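Local coordinates for protein CCMAN5 (Cellulosimicrobium cellulans, PDB 2XSG) that probably hydrolyses alpha-mannosidic bonds as a family 92 glycoside hydrolase and enables mannose-6-phosphate modification of lysosomal enzymes produced in yeast, at residues T208-T213 / P242-E247; K359-A364 / I417-D422; A369-M374 / V413-A418. All blocks are in the same frame, centred on the assembly; numbering follows the deposited sequence.

Contact 1 (T208-T213 / P242-E247)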
ATOM      1  N   THR A 208      27.114   5.982 -16.637  1.00  5.03           N
ATOM      2  CA  THR A 208      26.804   5.726 -18.040  1.00  4.88           C
ATOM      3  C   THR A 208      27.601   4.489 -18.445  1.00  5.08           C
ATOM      4  O   THR A 208      28.566   4.104 -17.760  1.00  4.26           O
ATOM      5  CB  THR A 208      27.167   6.921 -18.965  1.00  4.87           C
ATOM      6  OG1 THR A 208      28.586   7.075 -19.019  1.00  6.60           O
ATOM      7  CG2 THR A 208      26.529   8.234 -18.470  1.00  5.08           C
ATOM      8  N   LEU A 209      27.176   3.857 -19.530  1.00  4.45           N
ATOM      9  CA  LEU A 209      27.879   2.710 -20.066  1.00  5.26           C
ATOM     10  C   LEU A 209      28.638   3.081 -21.345  1.00  5.37           C
ATOM     11  O   LEU A 209      29.390   2.263 -21.880  1.00  6.01           O
ATOM     12  CB  LEU A 209      26.905   1.542 -20.310  1.00  4.92           C
ATOM     13  CG  LEU A 209      26.130   1.077 -19.071  1.00  5.54           C
ATOM     14  CD1 LEU A 209      25.076   0.053 -19.460  1.00  5.71           C
ATOM     15  CD2 LEU A 209      27.071   0.497 -18.003  1.00  6.51           C
ATOM     16  N   GLN A 210      28.431   4.311 -21.818  1.00  5.28           N
ATOM     17  CA  GLN A 210      29.151   4.876 -22.971  1.00  6.01           C
ATOM     18  C   GLN A 210      29.854   6.154 -22.550  1.00  6.33           C
ATOM     19  O   GLN A 210      29.499   6.725 -21.504  1.00  6.83           O
ATOM     20  CB  GLN A 210      28.194   5.148 -24.146  1.00  5.86           C
ATOM     21  CG  GLN A 210      27.685   3.883 -24.823  1.00  5.07           C
ATOM     22  CD  GLN A 210      26.622   3.170 -24.002  1.00  7.03           C
ATOM     23  OE1 GLN A 210      26.525   1.939 -24.013  1.00  8.22           O
ATOM     24  NE2 GLN A 210      25.819   3.941 -23.281  1.00  4.78           N
ATOM     25  N   PRO A 211      30.896   6.583 -23.305  1.00  7.04           N
ATOM     26  CA  PRO A 211      31.601   7.804 -22.917  1.00  6.91           C
ATOM     27  C   PRO A 211      30.683   9.022 -23.018  1.00  7.63           C
ATOM     28  O   PRO A 211      29.820   9.101 -23.914  1.00  6.93           O
ATOM     29  CB  PRO A 211      32.742   7.909 -23.942  1.00  7.44           C
ATOM     30  CG  PRO A 211      32.954   6.517 -24.430  1.00  7.91           C
ATOM     31  CD  PRO A 211      31.609   5.847 -24.376  1.00  6.74           C
ATOM     32  N   ALA A 212      30.863   9.954 -22.091  1.00  7.09           N
ATOM     33  CA  ALA A 212      30.018  11.140 -22.036  1.00  7.18           C
ATOM     34  C   ALA A 212      30.815  12.302 -21.475  1.00  6.72           C
ATOM     35  O   ALA A 212      31.783  12.089 -20.751  1.00  6.55           O
ATOM     36  CB  ALA A 212      28.770  10.871 -21.172  1.00  7.09           C
ATOM     37  N   THR A 213      30.435  13.525 -21.843  1.00  6.18           N
ATOM     38  CA  THR A 213      30.929  14.707 -21.157  1.00  5.83           C
ATOM     39  C   THR A 213      29.769  15.234 -20.317  1.00  5.84           C
ATOM     40  O   THR A 213      28.630  14.804 -20.481  1.00  5.83           O
ATOM     41  CB  THR A 213      31.451  15.812 -22.114  1.00  6.30           C
ATOM     42  OG1 THR A 213      30.420  16.176 -23.041  1.00  5.76           O
ATOM     43  CG2 THR A 213      32.730  15.350 -22.866  1.00  6.46           C
ATOM     44  N   PRO A 242      27.433  11.157 -31.142  1.00 10.27           N
ATOM     45  CA  PRO A 242      26.445  10.695 -32.122  1.00 10.26           C
ATOM     46  C   PRO A 242      26.665   9.250 -32.572  1.00  9.76           C
ATOM     47  O   PRO A 242      25.710   8.588 -32.935  1.00  9.79           O
ATOM     48  CB  PRO A 242      26.653  11.650 -33.304  1.00 10.24           C
ATOM     49  CG  PRO A 242      27.113  12.911 -32.657  1.00 10.43           C
ATOM     50  CD  PRO A 242      28.021  12.449 -31.548  1.00 10.66           C
ATOM     51  N   ALA A 243      27.902   8.762 -32.534  1.00  9.67           N
ATOM     52  CA  ALA A 243      28.160   7.367 -32.913  1.00  9.54           C
ATOM     53  C   ALA A 243      27.491   6.345 -31.965  1.00  9.52           C
ATOM     54  O   ALA A 243      27.247   5.196 -32.341  1.00  8.78           O
ATOM     55  CB  ALA A 243      29.657   7.110 -33.013  1.00 10.51           C
ATOM     56  N   ASP A 244      27.163   6.776 -30.751  1.00  9.33           N
ATOM     57  CA  ASP A 244      26.527   5.888 -29.774  1.00  9.68           C
ATOM     58  C   ASP A 244      25.008   6.000 -29.726  1.00  9.62           C
ATOM     59  O   ASP A 244      24.367   5.392 -28.870  1.00  9.74           O
ATOM     60  CB  ASP A 244      27.089   6.159 -28.385  1.00  9.89           C
ATOM     61  CG  ASP A 244      28.423   5.514 -28.176  1.00 10.42           C
ATOM     62  OD1 ASP A 244      28.581   4.334 -28.560  1.00 12.86           O
ATOM     63  OD2 ASP A 244      29.312   6.183 -27.624  1.00 12.13           O
ATOM     64  N   ALA A 245      24.442   6.773 -30.649  1.00  9.14           N
ATOM     65  CA  ALA A 245      23.009   7.039 -30.670  1.00  9.01           C
ATOM     66  C   ALA A 245      22.140   5.778 -30.638  1.00  8.87           C
ATOM     67  O   ALA A 245      21.077   5.785 -30.011  1.00  8.89           O
ATOM     68  CB  ALA A 245      22.652   7.907 -31.871  1.00  8.56           C
ATOM     69  N   GLY A 246      22.603   4.705 -31.293  1.00  8.78           N
ATOM     70  CA  GLY A 246      21.932   3.396 -31.281  1.00  8.32           C
ATOM     71  C   GLY A 246      21.771   2.730 -29.906  1.00  8.26           C
ATOM     72  O   GLY A 246      20.867   1.907 -29.721  1.00  7.67           O
ATOM     73  N   GLU A 247      22.636   3.072 -28.943  1.00  8.22           N
ATOM     74  CA  GLU A 247      22.570   2.473 -27.596  1.00  8.02           C
ATOM     75  C   GLU A 247      23.209   3.338 -26.512  1.00  7.32           C
ATOM     76  O   GLU A 247      24.435   3.408 -26.386  1.00  7.03           O
ATOM     77  CB  GLU A 247      23.194   1.076 -27.593  1.00  8.35           C
ATOM     78  CG  GLU A 247      22.846   0.236 -26.380  1.00 11.01           C
ATOM     79  CD  GLU A 247      23.472  -1.131 -26.474  1.00 14.71           C
ATOM     80  OE1 GLU A 247      24.520  -1.347 -25.856  1.00 15.08           O
ATOM     81  OE2 GLU A 247      22.935  -1.985 -27.199  1.00 18.68           O
TER
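Gln210 meets Asp244 and Glu247 where two connections run side by side at the end of the beta-sandwich in the N-terminal domain. One joins strand 198-208 to strand 212-217; the other, which holds a short 3-10 segment and a type I turn from Asp244 to Glu247, joins strand 235-240 to strand 248-255. Gln210 carries most of the contact. Its aliphatic part lies against the carboxylate of Asp244, with Gln210 CG 3.8 Å from Asp244 CG and Gln210 CB 3.8 Å from Asp244 OD2. A bend at chi2 (75°) then turns the amide toward the end of the beta turn, where Gln210 CD comes within 3.2 Å of the backbone carbonyl oxygen Glu247 O. The amide and the Asp244 carboxylate are inclined to each other by 59°. Pro211 adds a lighter touch: its CD sits 4.0 Å from Asp244 OD2, the two side chains crossing at about a right angle. Each loop is braced from within. The hydroxyl Thr208 OG1 donates to Gln210 O at 2.7 Å, approaching almost in line with the carbonyl bond (160°), and it also takes a bond from the backbone N of Val185. On the facing side, Glu247 N bonds to Asp244 O at 2.9 Å and closes the turn. This is a surface contact, and the ordered sheets lie next to it: Leu209 pairs through its backbone with Gly249, Thr213 pairs with Thr239, and the side chains of Thr208 and Ala212 pack on Phe240 of strand 235-240.

Contact 2 (K359-A364 / I417-D422)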
ATOM      1  N   LYS A 359      -3.367  -4.999   6.055  1.00  3.05           N
ATOM      2  CA  LYS A 359      -2.708  -5.681   4.934  1.00  2.82           C
ATOM      3  C   LYS A 359      -1.665  -6.694   5.425  1.00  2.67           C
ATOM      4  O   LYS A 359      -1.486  -7.762   4.811  1.00  2.34           O
ATOM      5  CB  LYS A 359      -2.102  -4.673   3.929  1.00  2.64           C
ATOM      6  CG  LYS A 359      -0.704  -4.186   4.271  1.00  3.37           C
ATOM      7  CD  LYS A 359      -0.157  -3.218   3.228  1.00  3.48           C
ATOM      8  CE  LYS A 359       1.315  -2.974   3.481  1.00  2.52           C
ATOM      9  NZ  LYS A 359       1.800  -1.663   2.907  1.00  3.27           N
ATOM     10  N   PHE A 360      -0.994  -6.362   6.533  1.00  2.16           N
ATOM     11  CA  PHE A 360       0.058  -7.203   7.066  1.00  2.32           C
ATOM     12  C   PHE A 360      -0.496  -8.556   7.488  1.00  2.23           C
ATOM     13  O   PHE A 360       0.161  -9.582   7.281  1.00  2.00           O
ATOM     14  CB  PHE A 360       0.779  -6.519   8.240  1.00  2.83           C
ATOM     15  CG  PHE A 360       1.512  -5.258   7.839  1.00  4.01           C
ATOM     16  CD1 PHE A 360       2.764  -5.325   7.247  1.00  4.90           C
ATOM     17  CD2 PHE A 360       0.933  -4.013   8.031  1.00  4.61           C
ATOM     18  CE1 PHE A 360       3.438  -4.171   6.849  1.00  4.73           C
ATOM     19  CE2 PHE A 360       1.615  -2.839   7.655  1.00  7.25           C
ATOM     20  CZ  PHE A 360       2.869  -2.930   7.070  1.00  6.36           C
ATOM     21  N   SER A 361      -1.708  -8.569   8.053  1.00  2.02           N
ATOM     22  CA  SER A 361      -2.318  -9.823   8.486  1.00  2.68           C
ATOM     23  C   SER A 361      -2.472 -10.805   7.318  1.00  3.29           C
ATOM     24  O   SER A 361      -2.392 -12.028   7.521  1.00  3.90           O
ATOM     25  CB  SER A 361      -3.674  -9.593   9.133  1.00  3.17           C
ATOM     26  OG  SER A 361      -3.651  -8.642  10.197  1.00  3.32           O
ATOM     27  N   VAL A 362      -2.710 -10.269   6.120  1.00  3.05           N
ATOM     28  CA  VAL A 362      -2.833 -11.063   4.884  1.00  3.61           C
ATOM     29  C   VAL A 362      -1.465 -11.499   4.349  1.00  4.05           C
ATOM     30  O   VAL A 362      -1.277 -12.665   3.991  1.00  4.83           O
ATOM     31  CB  VAL A 362      -3.596 -10.288   3.772  1.00  3.89           C
ATOM     32  CG1 VAL A 362      -3.809 -11.169   2.519  1.00  4.20           C
ATOM     33  CG2 VAL A 362      -4.950  -9.741   4.283  1.00  3.70           C
ATOM     34  N   ILE A 363      -0.514 -10.563   4.278  1.00  3.96           N
ATOM     35  CA  ILE A 363       0.875 -10.902   3.973  1.00  3.43           C
ATOM     36  C   ILE A 363       1.337 -12.100   4.816  1.00  3.45           C
ATOM     37  O   ILE A 363       1.968 -13.024   4.289  1.00  3.48           O
ATOM     38  CB  ILE A 363       1.843  -9.699   4.166  1.00  3.37           C
ATOM     39  CG1 ILE A 363       1.581  -8.614   3.123  1.00  2.14           C
ATOM     40  CG2 ILE A 363       3.302 -10.159   4.055  1.00  2.97           C
ATOM     41  CD1 ILE A 363       2.316  -7.307   3.423  1.00  2.00           C
ATOM     42  N   ALA A 364       0.996 -12.100   6.103  1.00  3.28           N
ATOM     43  CA  ALA A 364       1.327 -13.236   6.986  1.00  3.80           C
ATOM     44  C   ALA A 364       0.969 -14.609   6.402  1.00  3.81           C
ATOM     45  O   ALA A 364       1.742 -15.554   6.542  1.00  3.73           O
ATOM     46  CB  ALA A 364       0.704 -13.070   8.367  1.00  3.50           C
ATOM     47  N   ILE A 417       2.631 -11.415  17.154  1.00  4.38           N
ATOM     48  CA  ILE A 417       2.622 -12.111  18.436  1.00  4.96           C
ATOM     49  C   ILE A 417       1.412 -13.043  18.552  1.00  5.71           C
ATOM     50  O   ILE A 417       1.563 -14.203  18.895  1.00  5.71           O
ATOM     51  CB  ILE A 417       2.707 -11.142  19.646  1.00  5.24           C
ATOM     52  CG1 ILE A 417       4.009 -10.322  19.592  1.00  4.36           C
ATOM     53  CG2 ILE A 417       2.595 -11.936  20.958  1.00  5.70           C
ATOM     54  CD1 ILE A 417       4.059  -9.104  20.551  1.00  8.72           C
ATOM     55  N   ALA A 418       0.210 -12.554  18.247  1.00  6.60           N
ATOM     56  CA  ALA A 418      -0.984 -13.408  18.351  1.00  7.10           C
ATOM     57  C   ALA A 418      -0.852 -14.620  17.429  1.00  7.16           C
ATOM     58  O   ALA A 418      -1.339 -15.711  17.756  1.00  7.50           O
ATOM     59  CB  ALA A 418      -2.249 -12.621  18.045  1.00  6.95           C
ATOM     60  N   LYS A 419      -0.181 -14.424  16.294  1.00  7.02           N
ATOM     61  CA  LYS A 419       0.055 -15.493  15.312  1.00  7.37           C
ATOM     62  C   LYS A 419       1.218 -16.434  15.670  1.00  7.64           C
ATOM     63  O   LYS A 419       1.565 -17.306  14.876  1.00  8.13           O
ATOM     64  CB  LYS A 419       0.254 -14.917  13.894  1.00  6.92           C
ATOM     65  CG  LYS A 419      -1.042 -14.583  13.161  1.00  6.91           C
ATOM     66  CD  LYS A 419      -0.792 -13.850  11.844  1.00  5.48           C
ATOM     67  CE  LYS A 419      -2.095 -13.450  11.175  1.00  4.90           C
ATOM     68  NZ  LYS A 419      -2.811 -12.326  11.857  1.00  4.90           N
ATOM     69  N   GLY A 420       1.807 -16.262  16.855  1.00  8.10           N
ATOM     70  CA  GLY A 420       2.819 -17.211  17.368  1.00  8.91           C
ATOM     71  C   GLY A 420       4.253 -16.970  16.915  1.00  9.31           C
ATOM     72  O   GLY A 420       5.116 -17.830  17.090  1.00  9.14           O
ATOM     73  N   PHE A 421       4.511 -15.814  16.311  1.00  9.38           N
ATOM     74  CA  PHE A 421       5.872 -15.412  15.960  1.00  9.86           C
ATOM     75  C   PHE A 421       6.599 -14.959  17.213  1.00 10.62           C
ATOM     76  O   PHE A 421       6.055 -14.217  18.042  1.00 10.53           O
ATOM     77  CB  PHE A 421       5.860 -14.266  14.933  1.00  9.26           C
ATOM     78  CG  PHE A 421       5.472 -14.688  13.545  1.00  8.04           C
ATOM     79  CD1 PHE A 421       4.129 -14.769  13.174  1.00  7.81           C
ATOM     80  CD2 PHE A 421       6.449 -15.004  12.599  1.00  7.41           C
ATOM     81  CE1 PHE A 421       3.774 -15.179  11.889  1.00  6.49           C
ATOM     82  CE2 PHE A 421       6.096 -15.400  11.302  1.00  6.13           C
ATOM     83  CZ  PHE A 421       4.760 -15.485  10.953  1.00  6.38           C
ATOM     84  N   ASP A 422       7.837 -15.400  17.372  1.00 12.37           N
ATOM     85  CA  ASP A 422       8.595 -14.965  18.542  1.00 13.61           C
ATOM     86  C   ASP A 422      10.067 -14.696  18.228  1.00 13.54           C
ATOM     87  O   ASP A 422      10.484 -14.793  17.069  1.00 14.12           O
ATOM     88  CB  ASP A 422       8.411 -15.954  19.703  1.00 14.46           C
ATOM     89  CG  ASP A 422       8.978 -17.326  19.407  1.00 16.06           C
ATOM     90  OD1 ASP A 422       9.494 -17.569  18.292  1.00 19.01           O
ATOM     91  OD2 ASP A 422       8.891 -18.178  20.303  1.00 19.77           O
TER
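Apolar contact comes first: Ala364 CB packs against the extended aliphatic chain of Lys419, 3.9 Å from Lys419 CD and 4.0 Å from Lys419 CE. The same methylene, Lys419 CE, also passes 3.9 Å from the carbonyl oxygen Ser361 O, one helical turn back from Ala364. Lys419 thus reaches across from the end of helix 409-418 to end against the side of helix 353-366, between Ser361 and Ala364, both helices being elements of the helical barrel that forms the family 92 catalytic domain. Its own helix stops just there. Gly420, with a phi of 86°, closes it as a Schellman motif, and Gly420 N bonds to Ile417 O at 2.9 Å. Polar interactions gather at the far end of the lysine. A turn at chi4 (72°) swings the ammonium group beside Ser361, where Lys419 NZ is 4.1 Å from Ser361 OG. Asp415 bridges the two: its OD2 forms a salt bridge with Lys419 NZ, and its OD1 is hydrogen-bonded to Ser361 OG. The backbone oxygen of Ser684 is a further partner of the ammonium group, while Pro679 and Ala682 pack on Ser361.

Contact 3 (A369-M374 / V413-A418); sequences ALYRDM and VADAIA
Tyr371 and Asp415 both carry CG anti to the backbone N, with chi1 of 167° and -167°; CB of each already faces the other helix, and the extended torsion carries the phenol and the carboxylate on to meet. The two helices, 368-387 and 409-418, belong to the alpha/alpha-barrel of the family 92 catalytic domain, and here they are joined through one long tyrosine rather than by close backbone packing. Its phenol spans the gap and places the hydroxyl directly on helix 409-418. There Tyr371 OH donates to Asp415 OD2 in a short hydrogen bond of 2.6 Å. The bond uses the anti lone pair of OD2, the one directed away from the other carboxylate oxygen, and the carboxylate stands steeply to the ring, the planes 74° apart. Besides its bonds to Lys419 and Ser361, the carboxylate receives the backbone N of Gly683 on OD1, which should restrict its rotation; the nearby positive charge may in turn draw some electron density away from the oxygen that receives the phenol. Apolar contact is supplied by the next residue along the helix. Ala416 CB packs obliquely on the ring, 3.8 Å from Tyr371 CE1, and also lies 3.4 Å from Tyr371 OH. The tyrosine side chain also touches Phe360, Ile363 and Ala364 of helix 353-366, and its ring meets that of Phe421. The three touching residues are buried, and the carboxylate gives the phenol hydroxyl a partner there. Tyr371 OH also comes to 2.8 Å from the backbone N of Ala416, but at an angle too poor for a hydrogen bond.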
ATOM      1  N   ALA A 369       7.658 -15.446   5.842  1.00  3.87           N
ATOM      2  CA  ALA A 369       9.044 -14.989   6.075  1.00  3.74           C
ATOM      3  C   ALA A 369       9.197 -13.495   5.830  1.00  3.86           C
ATOM      4  O   ALA A 369       9.892 -12.805   6.576  1.00  3.10           O
ATOM      5  CB  ALA A 369      10.024 -15.746   5.182  1.00  3.99           C
ATOM      6  N   LEU A 370       8.561 -12.999   4.770  1.00  3.66           N
ATOM      7  CA  LEU A 370       8.612 -11.572   4.474  1.00  3.88           C
ATOM      8  C   LEU A 370       7.909 -10.801   5.581  1.00  3.92           C
ATOM      9  O   LEU A 370       8.417  -9.806   6.087  1.00  3.52           O
ATOM     10  CB  LEU A 370       7.958 -11.278   3.120  1.00  3.76           C
ATOM     11  CG  LEU A 370       7.878  -9.815   2.663  1.00  5.07           C
ATOM     12  CD1 LEU A 370       9.300  -9.234   2.430  1.00  3.82           C
ATOM     13  CD2 LEU A 370       7.035  -9.689   1.391  1.00  3.38           C
ATOM     14  N   TYR A 371       6.733 -11.284   5.956  1.00  4.54           N
ATOM     15  CA  TYR A 371       5.945 -10.685   7.033  1.00  4.80           C
ATOM     16  C   TYR A 371       6.748 -10.613   8.312  1.00  4.71           C
ATOM     17  O   TYR A 371       6.753  -9.572   8.968  1.00  4.64           O
ATOM     18  CB  TYR A 371       4.680 -11.506   7.257  1.00  4.76           C
ATOM     19  CG  TYR A 371       3.887 -11.237   8.521  1.00  3.59           C
ATOM     20  CD1 TYR A 371       4.045 -12.056   9.634  1.00  2.72           C
ATOM     21  CD2 TYR A 371       2.913 -10.238   8.569  1.00  2.00           C
ATOM     22  CE1 TYR A 371       3.303 -11.877  10.778  1.00  2.00           C
ATOM     23  CE2 TYR A 371       2.159 -10.030   9.729  1.00  2.00           C
ATOM     24  CZ  TYR A 371       2.365 -10.860  10.830  1.00  2.58           C
ATOM     25  OH  TYR A 371       1.637 -10.711  11.985  1.00  2.30           O
ATOM     26  N   ARG A 372       7.417 -11.712   8.669  1.00  5.20           N
ATOM     27  CA  ARG A 372       8.250 -11.713   9.860  1.00  5.45           C
ATOM     28  C   ARG A 372       9.305 -10.594   9.761  1.00  5.86           C
ATOM     29  O   ARG A 372       9.482  -9.826  10.708  1.00  5.58           O
ATOM     30  CB  ARG A 372       8.904 -13.076  10.122  1.00  5.84           C
ATOM     31  CG  ARG A 372       9.627 -13.121  11.486  1.00  7.37           C
ATOM     32  CD  ARG A 372      10.471 -14.383  11.773  1.00 11.33           C
ATOM     33  NE  ARG A 372      10.810 -14.407  13.207  1.00 16.07           N
ATOM     34  CZ  ARG A 372      11.801 -13.702  13.757  1.00 18.22           C
ATOM     35  NH1 ARG A 372      12.593 -12.940  13.001  1.00 19.12           N
ATOM     36  NH2 ARG A 372      12.017 -13.758  15.069  1.00 18.79           N
ATOM     37  N   ASP A 373       9.975 -10.474   8.617  1.00  5.78           N
ATOM     38  CA  ASP A 373      11.027  -9.453   8.495  1.00  6.19           C
ATOM     39  C   ASP A 373      10.449  -8.043   8.641  1.00  5.68           C
ATOM     40  O   ASP A 373      11.055  -7.172   9.259  1.00  5.09           O
ATOM     41  CB  ASP A 373      11.806  -9.581   7.185  1.00  6.08           C
ATOM     42  CG  ASP A 373      12.906 -10.656   7.239  1.00  7.81           C
ATOM     43  OD1 ASP A 373      13.027 -11.395   8.244  1.00  6.79           O
ATOM     44  OD2 ASP A 373      13.648 -10.755   6.240  1.00  8.87           O
ATOM     45  N   MET A 374       9.265  -7.829   8.070  1.00  4.96           N
ATOM     46  CA  MET A 374       8.586  -6.555   8.198  1.00  3.88           C
ATOM     47  C   MET A 374       8.275  -6.185   9.653  1.00  3.23           C
ATOM     48  O   MET A 374       8.475  -5.043  10.065  1.00  2.54           O
ATOM     49  CB  MET A 374       7.313  -6.571   7.360  1.00  3.87           C
ATOM     50  CG  MET A 374       7.585  -6.604   5.865  1.00  3.96           C
ATOM     51  SD  MET A 374       6.036  -6.639   4.952  1.00  6.06           S
ATOM     52  CE  MET A 374       6.610  -6.451   3.258  1.00  5.82           C
ATOM     53  N   VAL A 413       2.325  -5.254  15.317  1.00  2.45           N
ATOM     54  CA  VAL A 413       3.265  -6.044  16.129  1.00  2.29           C
ATOM     55  C   VAL A 413       2.482  -7.143  16.851  1.00  2.00           C
ATOM     56  O   VAL A 413       2.891  -8.310  16.880  1.00  2.56           O
ATOM     57  CB  VAL A 413       4.062  -5.172  17.162  1.00  2.00           C
ATOM     58  CG1 VAL A 413       4.965  -6.067  18.026  1.00  2.00           C
ATOM     59  CG2 VAL A 413       4.927  -4.135  16.449  1.00  2.60           C
ATOM     60  N   ALA A 414       1.355  -6.757  17.425  1.00  2.00           N
ATOM     61  CA  ALA A 414       0.470  -7.691  18.133  1.00  2.19           C
ATOM     62  C   ALA A 414      -0.044  -8.794  17.214  1.00  2.31           C
ATOM     63  O   ALA A 414      -0.302  -9.902  17.666  1.00  2.48           O
ATOM     64  CB  ALA A 414      -0.692  -6.934  18.747  1.00  2.00           C
ATOM     65  N   ASP A 415      -0.199  -8.469  15.928  1.00  2.79           N
ATOM     66  CA  ASP A 415      -0.644  -9.417  14.907  1.00  3.52           C
ATOM     67  C   ASP A 415       0.326 -10.592  14.798  1.00  3.39           C
ATOM     68  O   ASP A 415      -0.101 -11.747  14.769  1.00  3.28           O
ATOM     69  CB  ASP A 415      -0.791  -8.717  13.542  1.00  3.82           C
ATOM     70  CG  ASP A 415      -1.545  -9.557  12.526  1.00  5.32           C
ATOM     71  OD1 ASP A 415      -2.793  -9.484  12.500  1.00  7.27           O
ATOM     72  OD2 ASP A 415      -0.894 -10.287  11.750  1.00  5.74           O
ATOM     73  N   ALA A 416       1.622 -10.293  14.742  1.00  3.43           N
ATOM     74  CA  ALA A 416       2.665 -11.339  14.718  1.00  3.54           C
ATOM     75  C   ALA A 416       2.724 -12.115  16.029  1.00  3.67           C
ATOM     76  O   ALA A 416       2.828 -13.345  16.033  1.00  4.09           O
ATOM     77  CB  ALA A 416       4.014 -10.737  14.385  1.00  2.90           C
ATOM     78  N   ILE A 417       2.631 -11.415  17.154  1.00  4.38           N
ATOM     79  CA  ILE A 417       2.622 -12.111  18.436  1.00  4.96           C
ATOM     80  C   ILE A 417       1.412 -13.043  18.552  1.00  5.71           C
ATOM     81  O   ILE A 417       1.563 -14.203  18.895  1.00  5.71           O
ATOM     82  CB  ILE A 417       2.707 -11.142  19.646  1.00  5.24           C
ATOM     83  CG1 ILE A 417       4.009 -10.322  19.592  1.00  4.36           C
ATOM     84  CG2 ILE A 417       2.595 -11.936  20.958  1.00  5.70           C
ATOM     85  CD1 ILE A 417       4.059  -9.104  20.551  1.00  8.72           C
ATOM     86  N   ALA A 418       0.210 -12.554  18.247  1.00  6.60           N
ATOM     87  CA  ALA A 418      -0.984 -13.408  18.351  1.00  7.10           C
ATOM     88  C   ALA A 418      -0.852 -14.620  17.429  1.00  7.16           C
ATOM     89  O   ALA A 418      -1.339 -15.711  17.756  1.00  7.50           O
ATOM     90  CB  ALA A 418      -2.249 -12.621  18.045  1.00  6.95           C
TER

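Overall arrangement
From the N terminus, contact 1 comes first and closes a loop of beta strands in the N-terminal domain, tying together two connections between its sheets. The chain then enters the catalytic domain, where contact 2 opens on helix 353-366 and contact 3 on the next helix, 368-387. Contact 3 opens inside contact 2, and both finish near the end of helix 409-418, sharing Ile417 and Ala418. With centres 4 Å apart they form one buried cluster at the meeting of three helices, tightened by the bond between Arg372 NH2 and Asp422 O. Contact 1 stands apart on the surface, its centre 50 Å from that of contact 2 and 47 Å from that of contact 3.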